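Local coordinates for glycosyl hydrolases family 2, sugar binding domain protein (Bacteroides uniformis str. 3978 T3 ii, PDB 6D1P) that acts as a beta-glucuronidase of a human gut bacterium, a family 2 glycoside hydrolase that probably cleaves O-glycosidic bonds to glucuronic acid, at residues A[89-94]-A[119-124]; A[408-413]-A[421-426]; A[453-458]-A[474-479]; A[614-619]-A[664-669]; A[651-654]-A[659-662]. One frame throughout, in Å; residues are numbered along the deposited sequence.

Interaction 1 of 5, residues A[89-94]-A[119-124]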
# COMPACT_ATOMS: atom_id res chain seq x y z
N PRO A 89 1.92 -4.06 -8.65
CA PRO A 89 2.93 -3.50 -9.55
C PRO A 89 3.75 -2.38 -8.91
O PRO A 89 3.37 -1.76 -7.92
CB PRO A 89 2.07 -2.97 -10.70
CG PRO A 89 0.80 -2.48 -9.98
CD PRO A 89 0.57 -3.52 -8.90
N GLY A 90 4.91 -2.14 -9.51
CA GLY A 90 5.79 -1.05 -9.13
C GLY A 90 6.75 -0.80 -10.27
O GLY A 90 6.91 -1.65 -11.15
N TRP A 91 7.38 0.38 -10.26
CA TRP A 91 8.18 0.82 -11.39
C TRP A 91 9.57 1.28 -10.96
O TRP A 91 9.72 1.93 -9.92
CB TRP A 91 7.51 2.00 -12.12
CG TRP A 91 6.39 1.66 -13.09
CD1 TRP A 91 5.05 1.58 -12.81
CD2 TRP A 91 6.52 1.41 -14.49
NE1 TRP A 91 4.35 1.29 -13.96
CE2 TRP A 91 5.23 1.17 -15.00
CE3 TRP A 91 7.61 1.35 -15.37
CZ2 TRP A 91 5.00 0.88 -16.34
CZ3 TRP A 91 7.38 1.06 -16.70
CH2 TRP A 91 6.08 0.84 -17.17
N TYR A 92 10.57 0.99 -11.78
CA TYR A 92 11.91 1.54 -11.62
C TYR A 92 12.29 2.36 -12.84
O TYR A 92 11.84 2.07 -13.96
CB TYR A 92 12.95 0.44 -11.43
CG TYR A 92 12.74 -0.47 -10.26
CD1 TYR A 92 11.90 -1.58 -10.34
CD2 TYR A 92 13.45 -0.27 -9.08
CE1 TYR A 92 11.75 -2.45 -9.27
CE2 TYR A 92 13.30 -1.12 -8.02
CZ TYR A 92 12.45 -2.21 -8.11
OH TYR A 92 12.31 -3.05 -7.02
N ARG A 93 13.14 3.38 -12.65
CA ARG A 93 13.62 4.16 -13.78
C ARG A 93 14.99 4.75 -13.46
O ARG A 93 15.30 5.05 -12.30
CB ARG A 93 12.66 5.28 -14.17
CG ARG A 93 12.45 6.33 -13.10
CD ARG A 93 11.40 7.36 -13.54
NE ARG A 93 11.29 8.45 -12.58
CZ ARG A 93 10.29 9.34 -12.55
NH1 ARG A 93 9.30 9.28 -13.43
NH2 ARG A 93 10.30 10.27 -11.62
N THR A 94 15.79 4.92 -14.51
CA THR A 94 17.12 5.51 -14.37
C THR A 94 17.63 5.97 -15.74
O THR A 94 16.98 5.79 -16.77
CB THR A 94 18.13 4.54 -13.75
OG1 THR A 94 19.32 5.27 -13.47
CG2 THR A 94 18.49 3.43 -14.74
N GLU A 119 8.62 -6.10 -17.04
CA GLU A 119 8.58 -5.48 -18.37
C GLU A 119 9.67 -4.41 -18.46
O GLU A 119 9.84 -3.61 -17.53
CB GLU A 119 7.22 -4.86 -18.66
CG GLU A 119 6.05 -5.82 -18.64
CD GLU A 119 4.70 -5.13 -18.85
OE1 GLU A 119 4.67 -3.89 -19.02
OE2 GLU A 119 3.65 -5.82 -18.85
N VAL A 120 10.38 -4.39 -19.58
CA VAL A 120 11.56 -3.56 -19.77
C VAL A 120 11.30 -2.54 -20.88
O VAL A 120 10.87 -2.91 -21.98
CB VAL A 120 12.79 -4.41 -20.11
CG1 VAL A 120 14.03 -3.56 -20.06
CG2 VAL A 120 12.89 -5.57 -19.16
N TYR A 121 11.59 -1.27 -20.60
CA TYR A 121 11.35 -0.19 -21.55
C TYR A 121 12.62 0.62 -21.76
O TYR A 121 13.28 0.99 -20.79
CB TYR A 121 10.24 0.73 -21.07
CG TYR A 121 8.88 0.08 -20.94
CD1 TYR A 121 8.57 -0.71 -19.84
CD2 TYR A 121 7.90 0.30 -21.90
CE1 TYR A 121 7.30 -1.28 -19.71
CE2 TYR A 121 6.65 -0.27 -21.79
CZ TYR A 121 6.35 -1.06 -20.70
OH TYR A 121 5.08 -1.61 -20.61
N VAL A 122 12.95 0.89 -23.02
CA VAL A 122 13.84 1.97 -23.41
C VAL A 122 12.96 3.14 -23.84
O VAL A 122 12.16 3.01 -24.79
CB VAL A 122 14.77 1.55 -24.56
CG1 VAL A 122 15.48 2.78 -25.16
CG2 VAL A 122 15.78 0.49 -24.11
N TYR A 123 13.09 4.28 -23.16
CA TYR A 123 12.16 5.38 -23.36
C TYR A 123 10.72 4.86 -23.40
O TYR A 123 10.27 4.22 -22.44
CB TYR A 123 12.52 6.17 -24.62
CG TYR A 123 11.81 7.50 -24.74
CD1 TYR A 123 11.19 7.86 -25.93
CD2 TYR A 123 11.74 8.38 -23.66
CE1 TYR A 123 10.52 9.07 -26.06
CE2 TYR A 123 11.08 9.59 -23.78
CZ TYR A 123 10.47 9.93 -24.98
OH TYR A 123 9.80 11.13 -25.11
N THR A 124 9.98 5.06 -24.50
CA THR A 124 8.58 4.67 -24.54
C THR A 124 8.34 3.37 -25.27
O THR A 124 7.20 3.08 -25.65
CB THR A 124 7.74 5.77 -25.20
OG1 THR A 124 8.11 5.88 -26.58
CG2 THR A 124 7.97 7.08 -24.49
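Trp-91 and Tyr-121 meet across the six-stranded antiparallel sheet of the sugar-binding domain of this family 2 glycosidase. Their strands, 89-96 and 117-122, are not sheet neighbours: strand 162-169 runs between them and bonds to both, so the two backbones stay well apart, with the CA atoms of Trp-91 and Glu-119, the nearest pair, at 9.4 Å. The side chains must therefore span the middle strand.

The aromatic contact is a single ring pair. The six-membered ring of Trp-91 and the ring of Tyr-121 have centroids 5.4 Å apart and planes inclined at 43°, an oblique pairing. The outer corner of the indole does the touching: Trp-91 CH2 lies 3.5 Å from Tyr-121 CE1, and Trp-91 CZ3 is 3.8 Å from Tyr-121 CD1. On Trp-91, CG sits beside the backbone N and opposite the carbonyl carbon (chi1 -80°), a torsion that brings the benzo end of the indole to Tyr-121. Ile-45 of helix 45-49 packs against both rings and adds an aliphatic side to the cluster.

The polar ends are tied down separately. Trp-91 NE1 bonds to Asp-41, fixing the rotation of the indole. At the other ring, Tyr-121 OH donates to Glu-119 OE1 over 2.8 Å, meeting that oxygen nearly along its C-O bond.

Interaction 2 of 5, residues A[408-413]-A[421-426]; sequences TNMIEQ and ILWGLG
Ile-411 sets its CG1 over one face of the Trp-423 indole, and this is the tight part of the contact. The carbon stands above the five-membered ring, 3.5 Å from the centroid and only 9° off the ring normal, a well-formed CH-pi contact. The same carbon is 3.5 Å from Trp-423 CE2, while the methyl CD1 reaches toward the pyrrole rim, 3.9 Å from Trp-423 CD1. Met-410 serves the benzo half: its CE is 3.5 Å from Trp-423 CE3, approaching obliquely. The chain of Met-410 leaves with CG opposite the backbone N and stays extended until the last torsion (chi3 59°), where the bend swings CE to the ring and leaves the sulfur farther off.

Helix 397-414 packs here on strand 420-432 within a beta-alpha-beta unit of the TIM barrel; the axes of segments 408-413 and 421-426 run antiparallel (171°), 10.2 Å apart at closest. Trp-423 points from the strand to the helix and fills this interval, while its NE1 bonds to Asp-458, which limits turning of the indole.

Looser contacts lie around this core. The sulfur stands obliquely to the ring in a Met-aromatic contact, Met-410 SD 5.4 Å from the centroid of the six-membered ring of Trp-423. Glu-412 starts away from the strand and is partly exposed. Asn-409 and Gln-413 turn their polar ends to other partners, Asp-135 for the first, Gln-367 and Glu-136 O for the second.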
# COMPACT_ATOMS: atom_id res chain seq x y z
N THR A 408 13.57 -25.80 -17.81
CA THR A 408 14.56 -25.66 -18.87
C THR A 408 15.62 -24.63 -18.51
O THR A 408 16.82 -24.88 -18.64
CB THR A 408 13.85 -25.29 -20.17
OG1 THR A 408 12.95 -26.34 -20.53
CG2 THR A 408 14.84 -25.06 -21.29
N ASN A 409 15.18 -23.46 -18.02
CA ASN A 409 16.13 -22.40 -17.68
C ASN A 409 17.01 -22.81 -16.51
O ASN A 409 18.22 -22.57 -16.52
CB ASN A 409 15.38 -21.10 -17.35
CG ASN A 409 14.85 -20.40 -18.59
OD1 ASN A 409 15.30 -20.64 -19.70
ND2 ASN A 409 13.89 -19.49 -18.39
N MET A 410 16.42 -23.42 -15.48
CA MET A 410 17.20 -23.81 -14.31
C MET A 410 18.31 -24.79 -14.69
O MET A 410 19.46 -24.63 -14.26
CB MET A 410 16.29 -24.44 -13.27
CG MET A 410 16.94 -24.60 -11.93
SD MET A 410 15.89 -25.50 -10.80
CE MET A 410 15.69 -27.02 -11.71
N ILE A 411 17.97 -25.81 -15.48
CA ILE A 411 18.95 -26.81 -15.87
C ILE A 411 19.99 -26.21 -16.80
O ILE A 411 21.20 -26.37 -16.59
CB ILE A 411 18.23 -28.00 -16.53
CG1 ILE A 411 17.48 -28.81 -15.47
CG2 ILE A 411 19.22 -28.86 -17.29
CD1 ILE A 411 16.50 -29.78 -16.06
N GLU A 412 19.56 -25.48 -17.82
CA GLU A 412 20.52 -24.93 -18.76
C GLU A 412 21.45 -23.91 -18.09
O GLU A 412 22.63 -23.84 -18.44
CB GLU A 412 19.80 -24.30 -19.95
CG GLU A 412 19.44 -25.34 -21.01
CD GLU A 412 18.65 -24.76 -22.17
OE1 GLU A 412 18.29 -23.56 -22.10
OE2 GLU A 412 18.38 -25.52 -23.13
N GLN A 413 20.94 -23.15 -17.12
CA GLN A 413 21.71 -22.08 -16.51
C GLN A 413 22.63 -22.57 -15.39
O GLN A 413 23.61 -21.88 -15.08
CB GLN A 413 20.76 -20.99 -15.98
CG GLN A 413 20.22 -20.09 -17.11
CD GLN A 413 18.97 -19.28 -16.72
OE1 GLN A 413 18.73 -18.99 -15.55
NE2 GLN A 413 18.18 -18.92 -17.72
N ILE A 421 23.43 -32.00 -7.78
CA ILE A 421 23.17 -33.39 -8.09
C ILE A 421 21.69 -33.70 -8.27
O ILE A 421 21.35 -34.75 -8.84
CB ILE A 421 23.77 -34.32 -7.01
CG1 ILE A 421 23.25 -33.93 -5.64
CG2 ILE A 421 25.27 -34.20 -7.00
CD1 ILE A 421 23.58 -34.90 -4.59
N LEU A 422 20.77 -32.83 -7.83
CA LEU A 422 19.36 -33.13 -7.92
C LEU A 422 18.61 -31.94 -8.50
O LEU A 422 18.73 -30.82 -8.00
CB LEU A 422 18.77 -33.49 -6.55
CG LEU A 422 19.19 -34.86 -6.01
CD1 LEU A 422 18.81 -35.00 -4.55
CD2 LEU A 422 18.60 -36.00 -6.84
N TRP A 423 17.86 -32.20 -9.58
CA TRP A 423 16.84 -31.28 -10.07
C TRP A 423 15.50 -31.68 -9.47
O TRP A 423 15.02 -32.79 -9.72
CB TRP A 423 16.75 -31.31 -11.59
CG TRP A 423 18.00 -30.99 -12.35
CD1 TRP A 423 18.56 -31.75 -13.34
CD2 TRP A 423 18.83 -29.83 -12.22
NE1 TRP A 423 19.69 -31.13 -13.83
CE2 TRP A 423 19.87 -29.95 -13.16
CE3 TRP A 423 18.78 -28.69 -11.41
CZ2 TRP A 423 20.87 -28.99 -13.30
CZ3 TRP A 423 19.77 -27.73 -11.55
CH2 TRP A 423 20.80 -27.88 -12.49
N GLY A 424 14.90 -30.79 -8.69
CA GLY A 424 13.57 -31.04 -8.15
C GLY A 424 12.48 -30.54 -9.09
O GLY A 424 12.61 -29.49 -9.71
N LEU A 425 11.40 -31.32 -9.20
CA LEU A 425 10.31 -30.97 -10.12
C LEU A 425 9.11 -30.32 -9.44
O LEU A 425 8.29 -29.72 -10.14
CB LEU A 425 9.84 -32.22 -10.88
CG LEU A 425 10.96 -33.06 -11.49
CD1 LEU A 425 10.40 -34.37 -12.05
CD2 LEU A 425 11.73 -32.28 -12.57
N GLY A 426 9.00 -30.39 -8.12
CA GLY A 426 7.90 -29.73 -7.45
C GLY A 426 7.90 -30.10 -5.99
O GLY A 426 8.60 -31.02 -5.55

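Interaction 3 of 5, residues A[453-458]-A[474-479]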
# COMPACT_ATOMS: atom_id res chain seq x y z
N LEU A 453 11.42 -34.42 -19.43
CA LEU A 453 12.08 -33.23 -19.94
C LEU A 453 13.44 -33.03 -19.28
O LEU A 453 14.43 -32.74 -19.95
CB LEU A 453 11.19 -32.00 -19.74
CG LEU A 453 11.70 -30.62 -20.18
CD1 LEU A 453 12.16 -30.68 -21.60
CD2 LEU A 453 10.62 -29.51 -20.02
N ALA A 454 13.50 -33.20 -17.95
CA ALA A 454 14.76 -33.06 -17.23
C ALA A 454 15.76 -34.13 -17.67
O ALA A 454 16.91 -33.82 -17.99
CB ALA A 454 14.51 -33.14 -15.73
N HIS A 455 15.34 -35.39 -17.70
CA HIS A 455 16.28 -36.42 -18.11
C HIS A 455 16.70 -36.24 -19.56
O HIS A 455 17.83 -36.59 -19.91
CB HIS A 455 15.70 -37.81 -17.86
CG HIS A 455 16.17 -38.41 -16.58
ND1 HIS A 455 17.07 -39.45 -16.53
CD2 HIS A 455 15.95 -38.04 -15.30
CE1 HIS A 455 17.34 -39.73 -15.27
NE2 HIS A 455 16.68 -38.89 -14.50
N ARG A 456 15.85 -35.65 -20.39
CA ARG A 456 16.27 -35.41 -21.76
C ARG A 456 17.27 -34.26 -21.82
O ARG A 456 18.24 -34.30 -22.58
CB ARG A 456 15.06 -35.12 -22.65
CG ARG A 456 15.37 -35.01 -24.13
CD ARG A 456 14.14 -34.46 -24.85
NE ARG A 456 14.13 -33.00 -24.88
CZ ARG A 456 13.05 -32.24 -24.73
NH1 ARG A 456 11.85 -32.79 -24.51
NH2 ARG A 456 13.15 -30.91 -24.79
N LEU A 457 17.06 -33.23 -20.99
CA LEU A 457 17.95 -32.09 -21.02
C LEU A 457 19.30 -32.41 -20.37
O LEU A 457 20.34 -31.96 -20.84
CB LEU A 457 17.32 -30.88 -20.32
CG LEU A 457 16.26 -30.00 -20.98
CD1 LEU A 457 16.10 -28.74 -20.15
CD2 LEU A 457 16.58 -29.64 -22.42
N ASP A 458 19.29 -33.16 -19.26
CA ASP A 458 20.51 -33.41 -18.50
C ASP A 458 20.49 -34.83 -17.96
O ASP A 458 20.07 -35.08 -16.82
CB ASP A 458 20.70 -32.40 -17.36
CG ASP A 458 21.92 -32.71 -16.50
OD1 ASP A 458 22.85 -33.42 -16.96
OD2 ASP A 458 21.94 -32.26 -15.34
N ILE A 474 7.58 -41.73 -10.13
CA ILE A 474 7.95 -41.16 -11.42
C ILE A 474 9.40 -40.72 -11.43
O ILE A 474 10.12 -40.97 -12.41
CB ILE A 474 7.01 -39.99 -11.77
CG1 ILE A 474 5.65 -40.50 -12.25
CG2 ILE A 474 7.62 -39.10 -12.86
CD1 ILE A 474 4.57 -39.41 -12.26
N VAL A 475 9.87 -40.07 -10.37
CA VAL A 475 11.19 -39.45 -10.34
C VAL A 475 12.27 -40.43 -9.91
O VAL A 475 11.99 -41.57 -9.51
CB VAL A 475 11.22 -38.25 -9.38
CG1 VAL A 475 10.23 -37.20 -9.82
CG2 VAL A 475 10.90 -38.73 -7.96
N ASP A 476 13.53 -39.99 -9.96
CA ASP A 476 14.60 -40.86 -9.50
C ASP A 476 14.64 -40.94 -7.97
O ASP A 476 14.72 -42.03 -7.41
CB ASP A 476 15.93 -40.39 -10.07
CG ASP A 476 15.92 -40.35 -11.57
OD1 ASP A 476 15.62 -41.41 -12.18
OD2 ASP A 476 16.19 -39.27 -12.15
N VAL A 477 14.57 -39.79 -7.28
CA VAL A 477 14.71 -39.75 -5.83
C VAL A 477 13.48 -39.08 -5.21
O VAL A 477 13.00 -38.06 -5.70
CB VAL A 477 16.00 -39.03 -5.42
CG1 VAL A 477 16.14 -39.04 -3.92
CG2 VAL A 477 17.22 -39.68 -6.07
N TYR A 478 13.00 -39.65 -4.11
CA TYR A 478 11.74 -39.22 -3.53
C TYR A 478 11.91 -38.91 -2.05
O TYR A 478 12.60 -39.64 -1.32
CB TYR A 478 10.66 -40.28 -3.69
CG TYR A 478 9.36 -39.84 -3.08
CD1 TYR A 478 8.59 -38.88 -3.71
CD2 TYR A 478 8.93 -40.33 -1.86
CE1 TYR A 478 7.41 -38.43 -3.16
CE2 TYR A 478 7.74 -39.90 -1.30
CZ TYR A 478 6.99 -38.94 -1.96
OH TYR A 478 5.80 -38.47 -1.45
N SER A 479 11.24 -37.84 -1.60
CA SER A 479 11.15 -37.48 -0.20
C SER A 479 9.69 -37.47 0.22
O SER A 479 8.88 -36.77 -0.41
CB SER A 479 11.76 -36.09 0.06
OG SER A 479 11.59 -35.73 1.42
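His-455, in the last turn of helix 440-457, faces Asp-476, which directly precedes strand 477-479, across backbones that stay far apart: the nearest CA atoms, those of His-455 and Val-475, are 9.8 Å from each other. Only the two side chains bridge this interval, reaching out to meet each other at the surface of the TIM-barrel domain.

The contact is one His-carboxylate hydrogen bond. His-455 NE2 donates to Asp-476 OD2 at an N-H...O angle of 152°; the modelled length of 2.4 Å is very short and its exact value is doubtful. OD2 sits at the edge of the imidazole, near the ring plane, yet the carboxylate is twisted 55° from that plane. The second oxygen stays farther off, with Asp-476 OD1 3.6 Å from His-455 NE2. On Asp-476, CG lies beside the backbone N (chi1 -58°), which directs the carboxylate at the helix.

Asp-476 OD2 also accepts from the backbone N of Thr-463 on strand 462-466, the parallel neighbour of strand 477-479. With an alanine here, His-455 NE2 and the Thr-463 amide are likely to lose their shared acceptor, leaving the imidazole less firmly oriented.

Between helix 440-457 and the barrel strands, a single carboxylate oxygen thus serves both a helix side chain and a strand amide, and its negative charge would be expected to stabilise a protonated His-455.

Interaction 4 of 5, residues A[614-619]-A[664-669]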
# COMPACT_ATOMS: atom_id res chain seq x y z
N GLN A 614 26.50 -28.06 14.84
CA GLN A 614 27.93 -27.88 14.63
C GLN A 614 28.71 -28.94 15.40
O GLN A 614 29.67 -29.53 14.87
CB GLN A 614 28.36 -26.48 15.05
CG GLN A 614 29.78 -26.09 14.63
CD GLN A 614 30.10 -24.63 14.95
OE1 GLN A 614 29.95 -24.19 16.10
NE2 GLN A 614 30.52 -23.87 13.93
N SER A 615 28.28 -29.24 16.62
CA SER A 615 28.98 -30.21 17.44
C SER A 615 28.95 -31.61 16.82
O SER A 615 29.84 -32.41 17.10
CB SER A 615 28.38 -30.25 18.84
OG SER A 615 27.08 -30.79 18.81
N TYR A 616 27.95 -31.90 15.98
CA TYR A 616 27.84 -33.20 15.33
C TYR A 616 28.49 -33.24 13.96
O TYR A 616 28.95 -34.29 13.52
CB TYR A 616 26.37 -33.59 15.17
CG TYR A 616 25.73 -34.35 16.32
CD1 TYR A 616 25.79 -35.73 16.37
CD2 TYR A 616 25.04 -33.68 17.32
CE1 TYR A 616 25.19 -36.44 17.41
CE2 TYR A 616 24.43 -34.38 18.36
CZ TYR A 616 24.51 -35.77 18.40
OH TYR A 616 23.91 -36.49 19.41
N TRP A 617 28.55 -32.11 13.26
CA TRP A 617 28.89 -32.11 11.85
C TRP A 617 30.23 -31.48 11.54
O TRP A 617 30.86 -31.85 10.55
CB TRP A 617 27.81 -31.38 11.03
CG TRP A 617 26.54 -32.15 10.87
CD1 TRP A 617 26.26 -33.40 11.35
CD2 TRP A 617 25.38 -31.72 10.15
NE1 TRP A 617 24.98 -33.78 10.97
CE2 TRP A 617 24.42 -32.76 10.24
CE3 TRP A 617 25.05 -30.56 9.44
CZ2 TRP A 617 23.16 -32.67 9.65
CZ3 TRP A 617 23.77 -30.47 8.85
CH2 TRP A 617 22.85 -31.52 8.96
N SER A 618 30.64 -30.50 12.33
CA SER A 618 31.86 -29.76 12.04
C SER A 618 33.08 -30.57 12.44
O SER A 618 33.08 -31.23 13.49
CB SER A 618 31.86 -28.42 12.77
OG SER A 618 32.99 -27.67 12.39
N SER A 619 34.12 -30.52 11.61
CA SER A 619 35.42 -31.07 11.97
C SER A 619 36.25 -30.11 12.80
O SER A 619 37.27 -30.53 13.38
CB SER A 619 36.18 -31.50 10.71
OG SER A 619 36.02 -30.57 9.65
N LYS A 664 34.27 -35.50 31.25
CA LYS A 664 33.40 -36.50 30.64
C LYS A 664 33.77 -36.69 29.18
O LYS A 664 34.31 -35.79 28.53
CB LYS A 664 31.92 -36.16 30.77
CG LYS A 664 31.43 -36.23 32.19
CD LYS A 664 29.91 -36.12 32.28
CE LYS A 664 29.45 -36.16 33.72
NZ LYS A 664 27.97 -36.09 33.87
N LYS A 665 33.53 -37.90 28.70
CA LYS A 665 33.91 -38.28 27.35
C LYS A 665 32.70 -38.13 26.44
O LYS A 665 31.56 -38.39 26.85
CB LYS A 665 34.45 -39.72 27.32
CG LYS A 665 34.94 -40.16 25.94
CD LYS A 665 35.46 -41.62 25.92
CE LYS A 665 34.60 -42.55 25.04
NZ LYS A 665 33.38 -43.07 25.73
N ARG A 666 32.95 -37.68 25.22
CA ARG A 666 31.88 -37.46 24.27
C ARG A 666 31.43 -38.78 23.66
O ARG A 666 32.25 -39.58 23.17
CB ARG A 666 32.31 -36.48 23.17
CG ARG A 666 31.13 -35.98 22.32
CD ARG A 666 31.56 -35.31 21.01
NE ARG A 666 30.39 -34.91 20.23
CZ ARG A 666 29.72 -35.72 19.41
NH1 ARG A 666 30.10 -36.98 19.24
NH2 ARG A 666 28.66 -35.27 18.75
N ASN A 667 30.11 -39.01 23.67
CA ASN A 667 29.53 -40.23 23.11
C ASN A 667 28.17 -39.86 22.51
O ASN A 667 27.19 -39.71 23.24
CB ASN A 667 29.41 -41.30 24.19
CG ASN A 667 28.70 -42.54 23.70
OD1 ASN A 667 28.49 -42.71 22.49
ND2 ASN A 667 28.33 -43.41 24.63
N SER A 668 28.12 -39.77 21.17
CA SER A 668 26.91 -39.39 20.44
C SER A 668 25.68 -40.14 20.94
O SER A 668 24.60 -39.54 21.09
CB SER A 668 27.09 -39.63 18.95
OG SER A 668 27.93 -38.66 18.32
N GLN A 669 25.81 -41.46 21.18
CA GLN A 669 24.68 -42.30 21.55
C GLN A 669 24.18 -42.08 22.97
O GLN A 669 23.11 -42.59 23.32
CB GLN A 669 25.04 -43.78 21.37
CG GLN A 669 25.29 -44.17 19.93
CD GLN A 669 24.19 -43.67 19.00
OE1 GLN A 669 23.00 -43.89 19.25
NE2 GLN A 669 24.59 -42.96 17.94
O HOH W 1 27.26 -33.32 20.28
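Ser-668 OG is held by two polar groups, Arg-666 NH1, which donates to it over 2.9 Å, and the carboxylate of Glu-565, while it also rests 3.6 Å from Tyr-616 CE1. Through Tyr-616, helix 609-617 of the TIM-barrel domain here meets the turn after strand 659-665 of the following beta domain.

Arg-666 reaches out with an extended chain and brings its guanidinium edge-on to the face of Tyr-616. NH2 lies 3.7 Å above the ring plane of Tyr-616, over its centre, with the two planes 84° apart. The charge gains little from this: Arg-666 CZ is 5.1 Å from the ring centroid of Tyr-616, at most a weak cation-pi attraction. The ring itself is anchored by its hydroxyl, which bonds to Asp-558. Replacing the ring by a leucine side chain is likely to leave the Asp-558 carboxylate without its hydroxyl partner and Arg-666 NH2 without the flat face under it.

Asn-667 OD1 accepts from Gln-669 N, an Asx turn. Arg-666 NE bonds to the carbonyl of Ser-647, and a water completes the link between the domains, accepting from Arg-666 NH2 at 2.8 Å and donating to Ser-615 OG at 2.9 Å.

Interaction 5 of 5, residues A[651-654]-A[659-662]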
# COMPACT_ATOMS: atom_id res chain seq x y z
N GLU A 651 36.80 -34.83 25.04
CA GLU A 651 36.60 -34.69 26.48
C GLU A 651 36.30 -33.24 26.81
O GLU A 651 36.90 -32.32 26.24
CB GLU A 651 37.83 -35.12 27.29
CG GLU A 651 37.74 -36.50 27.89
CD GLU A 651 38.94 -36.82 28.77
OE1 GLU A 651 38.74 -37.16 29.96
OE2 GLU A 651 40.09 -36.70 28.28
N VAL A 652 35.41 -33.05 27.76
CA VAL A 652 34.96 -31.74 28.17
C VAL A 652 34.84 -31.75 29.68
O VAL A 652 34.25 -32.68 30.24
CB VAL A 652 33.60 -31.36 27.54
CG1 VAL A 652 33.04 -30.10 28.20
CG2 VAL A 652 33.75 -31.19 26.04
N GLU A 653 35.40 -30.74 30.32
CA GLU A 653 35.25 -30.58 31.76
C GLU A 653 34.39 -29.35 32.05
O GLU A 653 34.60 -28.28 31.46
CB GLU A 653 36.61 -30.47 32.45
CG GLU A 653 36.48 -30.31 33.95
CD GLU A 653 37.76 -30.62 34.71
OE1 GLU A 653 37.63 -30.87 35.93
OE2 GLU A 653 38.87 -30.61 34.10
N LEU A 654 33.44 -29.53 32.97
CA LEU A 654 32.55 -28.47 33.39
C LEU A 654 33.00 -27.94 34.74
O LEU A 654 33.42 -28.71 35.61
CB LEU A 654 31.11 -28.99 33.49
CG LEU A 654 30.06 -27.89 33.66
CD1 LEU A 654 29.92 -27.11 32.36
CD2 LEU A 654 28.73 -28.46 34.13
N VAL A 659 34.15 -24.73 41.00
CA VAL A 659 34.24 -26.13 41.41
C VAL A 659 34.08 -27.04 40.20
O VAL A 659 33.01 -27.10 39.58
CB VAL A 659 33.16 -26.44 42.46
CG1 VAL A 659 33.27 -27.91 42.89
CG2 VAL A 659 33.27 -25.48 43.62
N SER A 660 35.14 -27.80 39.89
CA SER A 660 35.07 -28.79 38.81
C SER A 660 33.97 -29.81 39.08
O SER A 660 33.78 -30.26 40.22
CB SER A 660 36.41 -29.51 38.64
OG SER A 660 36.30 -30.56 37.69
N GLN A 661 33.23 -30.16 38.03
CA GLN A 661 32.13 -31.11 38.12
C GLN A 661 32.43 -32.43 37.42
O GLN A 661 31.56 -33.31 37.38
CB GLN A 661 30.86 -30.49 37.54
CG GLN A 661 30.46 -29.19 38.23
CD GLN A 661 30.14 -29.37 39.71
OE1 GLN A 661 30.83 -28.82 40.58
NE2 GLN A 661 29.07 -30.11 40.00
N GLY A 662 33.64 -32.59 36.87
CA GLY A 662 34.04 -33.84 36.25
C GLY A 662 34.40 -33.71 34.78
O GLY A 662 33.78 -32.94 34.03
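Leu-654 and Gln-661 carry the one firm backbone bond between strands 651-654 and 659-662. Gln-661 N donates to Leu-654 O over 2.8 Å at an N-H...O angle of 163°. Next to it the pairing is loose, Leu-654 N and Gly-662 O being 3.6 Å apart, but it resumes at Val-652 and Lys-664. The axes of the two segments diverge from a strict antiparallel course, meeting at 140°.

Weaker polar contacts add to this. The CA-H of Glu-653 points at Gly-662 O, with Glu-653 CA 3.6 Å from that oxygen, a CA-H...O contact where the amide is too distant for a sound bond. The same carbonyl also receives a weak bond from Trp-678 NE1. Glu-653 runs out extended, CG opposite its backbone N (chi1 180°), toward Ser-660; the modelled carboxylate and hydroxyl are implausibly close, so the details of that meeting are doubtful. The other carboxylate oxygen, OE2, has a weak bond to Tyr-694 OH.

Among the apolar contacts, the CB atoms of Leu-654 and Gln-661 approach to 4.3 Å. Both side chains also touch Trp-678 on strand 677-680, which packs against this part of the hairpin.

Backbone conformation sets a requirement at Gly-662, where a CB would collide with Gln-661 O at these backbone angles.

Together the strands form a beta hairpin, 651-656 with 659-665, at one border of the mixed five-stranded sheet in the beta domain that follows the TIM barrel; 659-665 is the outermost strand of that sheet within the chain.

Overall arrangement
The five contacts follow the domain order of the chain, from the sugar-binding domain (interaction 1) through the TIM barrel (interactions 2 and 3) to the beta domain behind it. Interactions 2 and 3 are neighbours, their centres 9 Å apart, and touch directly, Leu-425 packing on Val-475; both interactions reach the barrel sheet. Interactions 4 and 5 share strand 659-665, with interaction 5 nested inside the loop that interaction 4 closes; Lys-664 N is probably hydrogen-bonded to Val-652 O between them. Interaction 1 stands apart, its centre 65 Å from that of interaction 5, on the opposite side of the chain's centre. Interaction 4 alone joins two domains, fastening the barrel to the C-terminal beta region.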